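PDB 2R7L: 5-formaminoimidazole-4-carboxamide-1-(beta)-D-ribofuranosyl 5'-monophosphate synthetase, which catalyses the ATP- and formate-dependent formylation of AICAR to FAICAR, without folates, in the purine pathway to IMP. Local coordinates for residues A[1-7]-A[105-111]; A[21-27]-A[88-94]; A[136-140]-A[305-309]; A[293-297]-A[310-316]. All blocks are in the same frame, centred on the assembly; numbering follows the deposited sequence.

In the fold
Interactions 1 and 2 belong to the N-terminal region with the parallel sheet, interactions 3 and 4 to the ATP-grasp region. Interaction 1 lies away from the substrate and ATP sites but touches interaction 2 directly: P111 O is 2.9 Å from V89 N. Interaction 2 carries H27 and S94 to the AICAR; the side chain of H27 is about 7 Å from the bound ATP at the nearest atoms. Interaction 4, centred about 15 Å from interaction 2, meets it where R314 and V315 pack on H27, H92 and G93. Interactions 3 and 4 share strand 306-312 and both touch ATP, the first along the adenosine, the second at the phosphates; F309 N lies 3.0 Å from Q297 O.

Interaction 1: residues A[1-7]-A[105-111]; sequences MISKDEI and ENSFLVP
I2 pushes its side chain into the bend of segment 105-111, and the contact is densest round it. CG1 lies against the backbone of N106, 3.5 Å from N106 CA, while CD1 reaches further, to 3.7 Å from S107 N and 3.8 Å from L109 CD2. With CG1 set beside the backbone N (chi1 -81°) and CD1 extended beyond it (chi2 174°), the longer branch is the one that enters the bend. E105 O faces the start of the chain and takes two weak bonds, from M1 N and, at 3.3 Å, from I2 N. Deeper along helix 4-11, I7 divides its branches: CD1 approaches V110 O at 3.7 Å and CG2 rests 4.0 Å from P111 CA. Replacing I2 by alanine would probably open a gap beside N106 and deprive L109 CD2 of an apolar neighbour.

The outer side is looser. M1 is exposed, its chain bent at the thioether so that CE returns to 3.8 Å from N106 CB. E6, also exposed, only brushes L109 CD2 with OE1, at 3.7 Å; its OE2 weakly accepts from S3 N while S3 OG caps D5 N, the capping box that starts helix 4-11.

L109, centre of an inverse gamma turn, is gripped through its backbone by Q79 and R83 of helix 76-84. F108 meets F95 edge-to-face and packs on L82 of that helix. P111 bonds through its backbone to V89, and its ring touches I10 and F11, placing helix 4-11 beside strand 87-89.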
# COMPACT_ATOMS: atom_id res chain seq x y z
N MET A 1 -12.17 -19.36 39.95
CA MET A 1 -13.39 -20.21 39.85
C MET A 1 -13.95 -20.27 38.43
O MET A 1 -14.18 -21.36 37.90
CB MET A 1 -14.47 -19.74 40.83
CG MET A 1 -14.23 -20.15 42.29
SD MET A 1 -15.54 -19.65 43.43
CE MET A 1 -15.29 -17.88 43.54
N ILE A 2 -14.16 -19.11 37.81
CA ILE A 2 -14.76 -19.01 36.47
C ILE A 2 -14.33 -20.15 35.54
O ILE A 2 -13.14 -20.35 35.28
CB ILE A 2 -14.47 -17.66 35.79
CG1 ILE A 2 -15.46 -16.61 36.30
CG2 ILE A 2 -14.61 -17.78 34.29
CD1 ILE A 2 -15.16 -15.21 35.80
N SER A 3 -15.32 -20.88 35.04
CA SER A 3 -15.08 -22.03 34.19
C SER A 3 -14.93 -21.61 32.73
O SER A 3 -15.32 -20.50 32.35
CB SER A 3 -16.22 -23.03 34.32
OG SER A 3 -15.93 -24.24 33.64
N LYS A 4 -14.35 -22.49 31.93
CA LYS A 4 -14.30 -22.29 30.49
C LYS A 4 -15.69 -22.48 29.90
O LYS A 4 -16.05 -21.84 28.91
CB LYS A 4 -13.31 -23.26 29.84
CG LYS A 4 -13.06 -22.99 28.37
CD LYS A 4 -11.90 -23.81 27.83
CE LYS A 4 -11.47 -23.30 26.47
NZ LYS A 4 -10.19 -23.92 26.03
N ASP A 5 -16.48 -23.35 30.53
CA ASP A 5 -17.86 -23.59 30.11
C ASP A 5 -18.75 -22.39 30.42
O ASP A 5 -19.60 -22.03 29.61
CB ASP A 5 -18.41 -24.86 30.76
CG ASP A 5 -17.71 -26.11 30.27
OD1 ASP A 5 -17.32 -26.14 29.08
OD2 ASP A 5 -17.56 -27.06 31.06
N GLU A 6 -18.54 -21.78 31.58
CA GLU A 6 -19.26 -20.55 31.91
C GLU A 6 -19.01 -19.49 30.85
O GLU A 6 -19.88 -18.67 30.56
CB GLU A 6 -18.81 -20.00 33.26
CG GLU A 6 -19.25 -20.81 34.47
CD GLU A 6 -18.82 -20.16 35.78
OE1 GLU A 6 -19.08 -18.95 35.96
OE2 GLU A 6 -18.24 -20.87 36.63
N ILE A 7 -17.80 -19.49 30.27
CA ILE A 7 -17.42 -18.46 29.31
C ILE A 7 -17.90 -18.81 27.90
O ILE A 7 -18.47 -17.96 27.21
CB ILE A 7 -15.90 -18.17 29.34
CG1 ILE A 7 -15.56 -17.28 30.53
CG2 ILE A 7 -15.45 -17.50 28.05
CD1 ILE A 7 -16.28 -15.94 30.52
N GLU A 105 -10.29 -13.49 37.96
CA GLU A 105 -10.25 -14.96 37.93
C GLU A 105 -11.62 -15.61 38.16
O GLU A 105 -11.84 -16.74 37.72
CB GLU A 105 -9.24 -15.51 38.94
CG GLU A 105 -7.80 -15.08 38.70
CD GLU A 105 -7.19 -15.71 37.47
OE1 GLU A 105 -7.47 -16.90 37.21
OE2 GLU A 105 -6.41 -15.03 36.77
N ASN A 106 -12.52 -14.91 38.85
CA ASN A 106 -13.81 -15.51 39.21
C ASN A 106 -15.01 -14.56 39.41
O ASN A 106 -16.05 -14.96 39.92
CB ASN A 106 -13.66 -16.44 40.42
CG ASN A 106 -12.69 -15.90 41.46
OD1 ASN A 106 -12.84 -14.78 41.96
ND2 ASN A 106 -11.69 -16.71 41.81
N SER A 107 -14.87 -13.31 38.98
CA SER A 107 -15.97 -12.35 39.10
C SER A 107 -16.25 -11.61 37.78
O SER A 107 -17.27 -10.94 37.64
CB SER A 107 -15.68 -11.36 40.23
OG SER A 107 -16.52 -10.22 40.16
N PHE A 108 -15.33 -11.74 36.82
CA PHE A 108 -15.45 -11.01 35.54
C PHE A 108 -16.02 -11.91 34.44
O PHE A 108 -15.27 -12.58 33.74
CB PHE A 108 -14.09 -10.44 35.12
CG PHE A 108 -14.20 -9.35 34.09
CD1 PHE A 108 -13.78 -9.57 32.78
CD2 PHE A 108 -14.73 -8.12 34.41
CE1 PHE A 108 -13.88 -8.58 31.83
CE2 PHE A 108 -14.83 -7.12 33.46
CZ PHE A 108 -14.41 -7.35 32.17
N LEU A 109 -17.34 -11.90 34.30
CA LEU A 109 -18.02 -12.79 33.36
C LEU A 109 -18.13 -12.19 31.96
O LEU A 109 -19.21 -11.82 31.51
CB LEU A 109 -19.40 -13.17 33.89
CG LEU A 109 -19.43 -14.02 35.17
CD1 LEU A 109 -20.85 -14.12 35.71
CD2 LEU A 109 -18.84 -15.40 34.91
N VAL A 110 -16.99 -12.10 31.28
CA VAL A 110 -16.93 -11.61 29.90
C VAL A 110 -15.85 -12.40 29.19
O VAL A 110 -14.77 -12.60 29.75
CB VAL A 110 -16.59 -10.11 29.84
CG1 VAL A 110 -16.83 -9.56 28.43
CG2 VAL A 110 -17.42 -9.34 30.85
N PRO A 111 -16.14 -12.89 27.98
CA PRO A 111 -15.12 -13.62 27.23
C PRO A 111 -13.83 -12.82 27.15
O PRO A 111 -13.87 -11.60 27.03
CB PRO A 111 -15.76 -13.77 25.84
CG PRO A 111 -17.22 -13.77 26.11
CD PRO A 111 -17.41 -12.80 27.24

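Interaction 2: residues A[21-27]-A[88-94]; sequences IATLGSH and IVVPHGS. With AMZ (aminoimidazole 4-carboxamide ribonucleotide), chain F.
Two parallel strands of the Rossmann-like N-terminal sheet pair here, I21 with I88 and A22 with V89, before their loops lead to the AICAR site. A22 N donates to I88 O (3.0 Å) and V90 N to A22 O (2.8 Å, nearly straight). T23 OG1 extends the pairing, reaching V90 O at 2.6 Å in the carbonyl plane.

Past the strands, H92 links the two segments: NE2 donates to L24 O at 2.9 Å, with the oxygen at the ring edge, while H27 CB lies over one ring face, 3.7 Å from the centroid. The H27 ring, swung away from its own backbone N (chi1 -167°), runs nearly parallel to H92 but barely overlaps it; G93 covers one of its faces, and its edge meets the ribose oxygen AMZ O, 3.5 Å from H27 CD2. With a leucine at H92, L24 O would probably lose its side-chain donor and H27 CB the flat ring face it rests on.

S26 OG donates to S94 OG, which in turn donates to the phosphate oxygen OP1 across a doubtfully short distance. R264 and S266 of the second subunit also bind AMZ. A phosphate held where parallel strands end and a helix starts is typical of Rossmann-like folds.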
# COMPACT_ATOMS: atom_id res chain seq x y z
N ILE A 21 -14.18 -6.05 19.73
CA ILE A 21 -13.02 -6.22 20.59
C ILE A 21 -13.00 -5.09 21.59
O ILE A 21 -13.08 -3.92 21.20
CB ILE A 21 -11.71 -6.28 19.79
CG1 ILE A 21 -11.63 -7.62 19.05
CG2 ILE A 21 -10.50 -6.09 20.72
CD1 ILE A 21 -10.46 -7.74 18.11
N ALA A 22 -12.93 -5.43 22.87
CA ALA A 22 -12.90 -4.42 23.91
C ALA A 22 -11.65 -4.52 24.81
O ALA A 22 -11.03 -5.58 24.93
CB ALA A 22 -14.17 -4.50 24.76
N THR A 23 -11.31 -3.40 25.42
CA THR A 23 -10.20 -3.34 26.35
C THR A 23 -10.32 -2.03 27.11
O THR A 23 -11.09 -1.15 26.72
CB THR A 23 -8.83 -3.42 25.62
OG1 THR A 23 -7.83 -3.92 26.52
CG2 THR A 23 -8.43 -2.06 25.09
N LEU A 24 -9.58 -1.91 28.21
CA LEU A 24 -9.56 -0.67 28.98
C LEU A 24 -8.60 0.32 28.34
O LEU A 24 -7.52 -0.06 27.89
CB LEU A 24 -9.18 -0.94 30.45
CG LEU A 24 -8.77 0.25 31.32
CD1 LEU A 24 -9.97 1.14 31.60
CD2 LEU A 24 -8.14 -0.22 32.63
N GLY A 25 -8.98 1.59 28.33
CA GLY A 25 -8.19 2.62 27.67
C GLY A 25 -6.92 3.00 28.42
O GLY A 25 -6.86 4.06 29.04
N SER A 26 -5.90 2.16 28.31
CA SER A 26 -4.62 2.40 28.96
C SER A 26 -3.65 1.31 28.59
O SER A 26 -4.01 0.36 27.89
CB SER A 26 -4.79 2.42 30.49
OG SER A 26 -3.58 2.82 31.11
N HIS A 27 -2.41 1.44 29.08
CA HIS A 27 -1.39 0.39 28.96
C HIS A 27 -0.90 0.16 27.53
O HIS A 27 0.17 0.63 27.16
CB HIS A 27 -1.87 -0.92 29.57
CG HIS A 27 -0.78 -1.92 29.77
ND1 HIS A 27 -0.58 -2.99 28.92
CD2 HIS A 27 0.18 -2.01 30.72
CE1 HIS A 27 0.45 -3.70 29.34
NE2 HIS A 27 0.93 -3.13 30.43
N ILE A 88 -15.28 -9.42 22.98
CA ILE A 88 -14.20 -10.22 23.54
C ILE A 88 -13.18 -9.24 24.11
O ILE A 88 -12.64 -8.40 23.38
CB ILE A 88 -13.51 -11.08 22.48
CG1 ILE A 88 -14.50 -12.07 21.85
CG2 ILE A 88 -12.30 -11.81 23.07
CD1 ILE A 88 -13.89 -12.92 20.75
N VAL A 89 -12.93 -9.34 25.42
CA VAL A 89 -11.99 -8.43 26.09
C VAL A 89 -10.54 -8.88 25.91
O VAL A 89 -10.22 -10.05 26.10
CB VAL A 89 -12.30 -8.30 27.59
CG1 VAL A 89 -11.17 -7.55 28.31
CG2 VAL A 89 -13.63 -7.60 27.80
N VAL A 90 -9.68 -7.94 25.53
CA VAL A 90 -8.24 -8.20 25.48
C VAL A 90 -7.60 -7.65 26.76
O VAL A 90 -7.62 -6.44 27.01
CB VAL A 90 -7.59 -7.59 24.22
CG1 VAL A 90 -6.07 -7.77 24.25
CG2 VAL A 90 -8.17 -8.24 22.96
N PRO A 91 -7.06 -8.55 27.59
CA PRO A 91 -6.54 -8.14 28.88
C PRO A 91 -5.15 -7.54 28.79
O PRO A 91 -4.36 -7.90 27.90
CB PRO A 91 -6.49 -9.46 29.66
CG PRO A 91 -6.21 -10.48 28.61
CD PRO A 91 -6.92 -10.00 27.37
N HIS A 92 -4.85 -6.63 29.70
CA HIS A 92 -3.52 -6.06 29.81
C HIS A 92 -3.22 -5.56 31.23
O HIS A 92 -4.11 -5.55 32.10
CB HIS A 92 -3.32 -4.94 28.79
CG HIS A 92 -4.29 -3.81 28.92
ND1 HIS A 92 -4.46 -3.11 30.09
CD2 HIS A 92 -5.11 -3.23 28.01
CE1 HIS A 92 -5.35 -2.16 29.91
NE2 HIS A 92 -5.77 -2.21 28.66
N GLY A 93 -1.98 -5.15 31.45
CA GLY A 93 -1.50 -4.70 32.76
C GLY A 93 -2.45 -3.84 33.57
O GLY A 93 -2.80 -4.19 34.70
N SER A 94 -2.85 -2.71 33.00
CA SER A 94 -3.72 -1.76 33.69
C SER A 94 -5.09 -2.34 33.96
O SER A 94 -5.74 -1.97 34.94
CB SER A 94 -3.89 -0.47 32.88
OG SER A 94 -2.67 0.23 32.76
O5 AMZ F . 5.74 0.92 28.60
C6 AMZ F . 5.90 -0.04 29.35
N2 AMZ F . 6.91 -0.90 29.26
C3A AMZ F . 4.92 -0.32 30.48
C7A AMZ F . 5.03 -1.28 31.46
N3 AMZ F . 6.02 -2.17 31.62
N1 AMZ F . 3.80 0.36 30.69
C5 AMZ F . 3.22 -0.17 31.78
N AMZ F . 3.97 -1.17 32.24
C1 AMZ F . 3.67 -2.02 33.42
C2 AMZ F . 4.20 -1.43 34.73
C3 AMZ F . 2.97 -0.80 35.36
O2 AMZ F . 3.03 -0.95 36.78
O1 AMZ F . 4.66 -2.51 35.54
O AMZ F . 2.23 -2.02 33.50
C AMZ F . 1.84 -1.68 34.83
C4 AMZ F . 0.51 -0.90 34.71
O3 AMZ F . 0.69 0.25 33.88
P AMZ F . 0.04 1.63 34.30
OP1 AMZ F . -1.44 1.64 34.31
O4 AMZ F . 0.61 1.99 35.76
OP2 AMZ F . 0.63 2.75 33.30

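Interaction 3: residues A[136-140]-A[305-309]; sequences GLRVP and ELVVF. With ATP (adenosine-5'-triphosphate), chain E.
R138 and V308 supply the backbone hydrogen bond of this contact: V308 N donates to R138 O at 3.0 Å, nearly straight (164°) but tilted from the carbonyl plane. One water adds a second polar link. It lies at the edge of the guanidinium, in its plane, accepts from R138 NH1 at 2.6 Å and donates to L306 O at 2.7 Å.

The charged pair is of another kind. R138 runs extended from CG to NE and lays its guanidinium flat over the E305 side chain, with the carboxylate plane only 10° from its own. R138 NE and E305 OE1 are a long 3.9 Å apart, and the oxygen sits well out of the guanidinium plane, so charge alone acts between them. E305 OE1 has a firmer partner in N301.

Apolar contacts fill the rest. V307 points CG1 away from its own backbone N (chi1 179°) and into the V139-P140 linkage, 3.5 Å from P140 N. P140 also packs on F309 CB, and L137 CB meets V308 CG1 at 4.3 Å.

At one end of this apolar row P140 and F309 form part of the ATP pocket of the ATP-grasp fold: P140 CG is 3.6 Å from ATP N6, and F309 CE1 is 3.7 Å from ATP C3'.

The loop 136-140, which leaves helix 125-135 through a Schellman motif at G136, thus crosses strand 306-312. M274 of helix 268-285 and L132 of helix 125-135 pack on L137 and V308, while E199 of strand 197-200 touches P140 and F309.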
# COMPACT_ATOMS: atom_id res chain seq x y z
N GLY A 136 13.50 -24.25 31.93
CA GLY A 136 14.93 -24.35 31.66
C GLY A 136 15.52 -23.04 31.18
O GLY A 136 16.44 -23.02 30.36
N LEU A 137 15.00 -21.93 31.69
CA LEU A 137 15.50 -20.61 31.29
C LEU A 137 16.45 -20.00 32.32
O LEU A 137 16.19 -20.06 33.52
CB LEU A 137 14.33 -19.66 31.02
CG LEU A 137 13.40 -20.04 29.86
CD1 LEU A 137 12.34 -18.98 29.66
CD2 LEU A 137 14.19 -20.24 28.59
N ARG A 138 17.55 -19.43 31.84
CA ARG A 138 18.48 -18.70 32.70
C ARG A 138 17.77 -17.58 33.42
O ARG A 138 17.05 -16.79 32.81
CB ARG A 138 19.63 -18.12 31.88
CG ARG A 138 20.54 -19.15 31.27
CD ARG A 138 21.69 -18.50 30.54
NE ARG A 138 22.57 -19.48 29.91
CZ ARG A 138 22.51 -19.83 28.63
NH1 ARG A 138 21.62 -19.26 27.82
NH2 ARG A 138 23.35 -20.74 28.15
N VAL A 139 17.96 -17.53 34.74
CA VAL A 139 17.46 -16.44 35.58
C VAL A 139 18.61 -15.93 36.45
O VAL A 139 19.67 -16.59 36.53
CB VAL A 139 16.27 -16.89 36.46
CG1 VAL A 139 15.07 -17.25 35.59
CG2 VAL A 139 16.66 -18.06 37.35
N PRO A 140 18.44 -14.75 37.07
CA PRO A 140 19.40 -14.25 38.05
C PRO A 140 19.42 -15.13 39.31
O PRO A 140 18.36 -15.63 39.72
CB PRO A 140 18.86 -12.86 38.41
CG PRO A 140 17.90 -12.51 37.30
CD PRO A 140 17.32 -13.82 36.86
N GLU A 305 24.47 -14.62 26.66
CA GLU A 305 23.43 -15.44 27.24
C GLU A 305 22.34 -14.51 27.72
O GLU A 305 22.63 -13.53 28.41
CB GLU A 305 23.96 -16.23 28.44
CG GLU A 305 25.19 -17.07 28.14
CD GLU A 305 25.84 -17.62 29.41
OE1 GLU A 305 25.58 -17.07 30.51
OE2 GLU A 305 26.60 -18.60 29.31
N LEU A 306 21.10 -14.82 27.35
CA LEU A 306 19.98 -14.01 27.78
C LEU A 306 19.47 -14.50 29.13
O LEU A 306 19.12 -15.67 29.28
CB LEU A 306 18.86 -14.03 26.72
CG LEU A 306 19.15 -13.25 25.43
CD1 LEU A 306 18.26 -13.73 24.29
CD2 LEU A 306 18.96 -11.75 25.66
N VAL A 307 19.45 -13.61 30.11
CA VAL A 307 19.00 -13.94 31.45
C VAL A 307 17.69 -13.22 31.69
O VAL A 307 17.62 -12.00 31.62
CB VAL A 307 20.05 -13.50 32.53
CG1 VAL A 307 19.57 -13.83 33.93
CG2 VAL A 307 21.40 -14.15 32.27
N VAL A 308 16.63 -13.97 31.98
CA VAL A 308 15.33 -13.34 32.13
C VAL A 308 14.98 -13.04 33.58
O VAL A 308 14.89 -13.93 34.42
CB VAL A 308 14.19 -14.08 31.34
CG1 VAL A 308 14.68 -15.40 30.80
CG2 VAL A 308 12.96 -14.28 32.21
N PHE A 309 14.80 -11.75 33.86
CA PHE A 309 14.56 -11.29 35.20
C PHE A 309 13.08 -11.05 35.44
O PHE A 309 12.64 -10.84 36.57
CB PHE A 309 15.35 -10.00 35.46
CG PHE A 309 14.95 -8.85 34.57
CD1 PHE A 309 13.88 -8.04 34.90
CD2 PHE A 309 15.67 -8.56 33.42
CE1 PHE A 309 13.51 -6.96 34.10
CE2 PHE A 309 15.32 -7.48 32.60
CZ PHE A 309 14.24 -6.68 32.95
PG ATP E . 8.04 -3.05 34.73
O1G ATP E . 6.62 -3.52 34.52
O2G ATP E . 9.02 -3.55 33.69
O3G ATP E . 8.14 -1.57 35.01
PB ATP E . 8.82 -5.32 36.26
O1B ATP E . 8.40 -6.03 34.99
O2B ATP E . 8.26 -5.81 37.58
O3B ATP E . 8.48 -3.74 36.12
PA ATP E . 11.35 -5.25 37.63
O1A ATP E . 11.78 -6.63 38.04
O2A ATP E . 10.70 -4.30 38.59
O3A ATP E . 10.43 -5.40 36.30
O5' ATP E . 12.64 -4.53 37.03
C5' ATP E . 12.65 -3.11 36.90
C4' ATP E . 13.99 -2.71 36.29
O4' ATP E . 15.05 -3.00 37.21
C3' ATP E . 14.32 -3.49 35.03
O3' ATP E . 13.76 -2.89 33.86
C2' ATP E . 15.83 -3.48 35.02
O2' ATP E . 16.31 -2.28 34.41
C1' ATP E . 16.21 -3.46 36.50
N9 ATP E . 16.48 -4.84 36.91
C8 ATP E . 15.55 -5.72 37.34
N7 ATP E . 16.11 -6.92 37.63
C5 ATP E . 17.44 -6.81 37.41
C6 ATP E . 18.61 -7.71 37.53
N6 ATP E . 18.48 -8.98 37.96
N1 ATP E . 19.81 -7.20 37.18
C2 ATP E . 19.95 -5.93 36.75
N3 ATP E . 18.93 -5.07 36.62
C4 ATP E . 17.67 -5.44 36.92
O HOH W 1 19.48 -17.79 27.68

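Interaction 4: residues A[293-297]-A[310-316]; sequences PFCLQ and EMSARVD. With ATP (adenosine-5'-triphosphate), chain E.
Q297 and E310 start side by side, pointing the same way from paired positions on neighbouring strands, with their amide and carboxylate planes turned 35° apart. Q297 OE1 rests 3.4 Å from E310 CB, and the other end of the amide faces the nucleotide: NE2 donates to ATP O1B at 2.9 Å in a nearly straight bond (168°). E310 then diverges. Its CG lies 3.5 Å from ATP O1A, and the bend at chi2 folds the carboxylate back, so that OE2 accepts from its own neighbour M311 N at 3.0 Å.

The two strands form the antiparallel hairpin 292-300/306-312 at one edge of the ATP-grasp sheet, and Q297 and E310 are its predicted magnesium ligands. Q297 N to E310 O and S312 N to C295 O are its stronger backbone bonds here; C295 N to S312 O and E310 N to Q297 O are weak.

On the same face as Q297, C295 turns SG away from its backbone N (chi1 177°) and alongside D316, CB to CB 3.5 Å, with SG 3.7 Å from D316 CG. The carboxylate of D316 is held by R228 and by G318 N. The opposite face carries L296 and M311, which cross obliquely, L296 CD2 to M311 CB 4.0 Å. Further along, P293 CG meets V315 CB at 4.0 Å, while R314 turns away to E122 and to V315 O.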
# COMPACT_ATOMS: atom_id res chain seq x y z
N PRO A 293 -0.11 -13.16 23.21
CA PRO A 293 1.07 -12.39 23.55
C PRO A 293 1.72 -12.78 24.88
O PRO A 293 1.02 -12.95 25.90
CB PRO A 293 0.54 -10.96 23.63
CG PRO A 293 -0.89 -11.11 23.99
CD PRO A 293 -1.35 -12.37 23.31
N PHE A 294 3.04 -12.94 24.86
CA PHE A 294 3.83 -13.05 26.09
C PHE A 294 5.22 -12.47 25.88
O PHE A 294 5.74 -12.44 24.76
CB PHE A 294 3.90 -14.49 26.62
CG PHE A 294 4.73 -15.43 25.78
CD1 PHE A 294 6.09 -15.59 26.03
CD2 PHE A 294 4.15 -16.18 24.77
CE1 PHE A 294 6.86 -16.46 25.28
CE2 PHE A 294 4.92 -17.06 24.01
CZ PHE A 294 6.27 -17.21 24.27
N CYS A 295 5.82 -12.02 26.97
CA CYS A 295 7.07 -11.26 26.92
C CYS A 295 8.10 -11.85 27.88
O CYS A 295 7.78 -12.15 29.03
CB CYS A 295 6.78 -9.81 27.30
SG CYS A 295 8.21 -8.72 27.38
N LEU A 296 9.32 -12.02 27.38
CA LEU A 296 10.47 -12.31 28.25
C LEU A 296 11.30 -11.05 28.39
O LEU A 296 11.82 -10.52 27.40
CB LEU A 296 11.33 -13.45 27.68
CG LEU A 296 10.69 -14.84 27.66
CD1 LEU A 296 11.70 -15.87 27.25
CD2 LEU A 296 10.09 -15.19 29.01
N GLN A 297 11.43 -10.56 29.62
CA GLN A 297 12.23 -9.37 29.89
C GLN A 297 13.62 -9.80 30.32
O GLN A 297 13.80 -10.34 31.41
CB GLN A 297 11.57 -8.53 30.97
CG GLN A 297 10.20 -8.03 30.58
CD GLN A 297 9.33 -7.75 31.77
OE1 GLN A 297 8.41 -8.50 32.07
NE2 GLN A 297 9.63 -6.66 32.48
N GLU A 310 12.31 -11.08 34.35
CA GLU A 310 10.86 -10.93 34.44
C GLU A 310 10.16 -11.50 33.22
O GLU A 310 10.80 -11.83 32.22
CB GLU A 310 10.47 -9.46 34.64
CG GLU A 310 10.24 -9.07 36.09
CD GLU A 310 9.07 -9.81 36.73
OE1 GLU A 310 8.97 -9.80 37.98
OE2 GLU A 310 8.25 -10.41 36.00
N MET A 311 8.84 -11.63 33.31
CA MET A 311 8.02 -12.10 32.21
C MET A 311 6.57 -11.68 32.39
O MET A 311 6.15 -11.33 33.50
CB MET A 311 8.09 -13.62 32.10
CG MET A 311 7.38 -14.33 33.22
SD MET A 311 6.85 -15.99 32.75
CE MET A 311 5.29 -15.63 31.95
N SER A 312 5.82 -11.70 31.29
CA SER A 312 4.38 -11.45 31.33
C SER A 312 3.67 -12.58 30.59
O SER A 312 4.25 -13.22 29.71
CB SER A 312 4.05 -10.11 30.68
OG SER A 312 4.83 -9.08 31.25
N ALA A 313 2.42 -12.83 30.95
CA ALA A 313 1.66 -13.92 30.36
C ALA A 313 0.58 -13.35 29.44
O ALA A 313 -0.18 -14.09 28.82
CB ALA A 313 1.04 -14.80 31.44
N ARG A 314 0.53 -12.03 29.38
CA ARG A 314 -0.29 -11.33 28.42
C ARG A 314 0.55 -10.23 27.75
O ARG A 314 1.77 -10.29 27.79
CB ARG A 314 -1.55 -10.77 29.08
CG ARG A 314 -1.35 -10.30 30.50
CD ARG A 314 -0.50 -9.06 30.53
NE ARG A 314 -0.14 -8.72 31.90
CZ ARG A 314 0.52 -7.62 32.23
NH1 ARG A 314 0.82 -7.38 33.50
NH2 ARG A 314 0.88 -6.75 31.29
N VAL A 315 -0.10 -9.25 27.14
CA VAL A 315 0.63 -8.25 26.37
C VAL A 315 1.43 -7.33 27.30
O VAL A 315 0.90 -6.82 28.27
CB VAL A 315 -0.31 -7.45 25.44
CG1 VAL A 315 -1.29 -6.59 26.24
CG2 VAL A 315 0.50 -6.61 24.45
N ASP A 316 2.72 -7.15 26.98
CA ASP A 316 3.60 -6.25 27.72
C ASP A 316 3.59 -4.84 27.14
O ASP A 316 3.46 -4.65 25.93
CB ASP A 316 5.03 -6.81 27.73
CG ASP A 316 6.03 -5.89 28.42
OD1 ASP A 316 6.31 -6.11 29.62
OD2 ASP A 316 6.52 -4.93 27.78
PG ATP E . 8.04 -3.05 34.73
O1G ATP E . 6.62 -3.52 34.52
O2G ATP E . 9.02 -3.55 33.69
O3G ATP E . 8.14 -1.57 35.01
PB ATP E . 8.82 -5.32 36.26
O1B ATP E . 8.40 -6.03 34.99
O2B ATP E . 8.26 -5.81 37.58
O3B ATP E . 8.48 -3.74 36.12
PA ATP E . 11.35 -5.25 37.63
O1A ATP E . 11.78 -6.63 38.04
O2A ATP E . 10.70 -4.30 38.59
O3A ATP E . 10.43 -5.40 36.30
O5' ATP E . 12.64 -4.53 37.03
C5' ATP E . 12.65 -3.11 36.90
C4' ATP E . 13.99 -2.71 36.29
O4' ATP E . 15.05 -3.00 37.21
C3' ATP E . 14.32 -3.49 35.03
O3' ATP E . 13.76 -2.89 33.86
C2' ATP E . 15.83 -3.48 35.02
O2' ATP E . 16.31 -2.28 34.41
C1' ATP E . 16.21 -3.46 36.50
N9 ATP E . 16.48 -4.84 36.91
C8 ATP E . 15.55 -5.72 37.34
N7 ATP E . 16.11 -6.92 37.63
C5 ATP E . 17.44 -6.81 37.41
C6 ATP E . 18.61 -7.71 37.53
N6 ATP E . 18.48 -8.98 37.96
N1 ATP E . 19.81 -7.20 37.18
C2 ATP E . 19.95 -5.93 36.75
N3 ATP E . 18.93 -5.07 36.62
C4 ATP E . 17.67 -5.44 36.92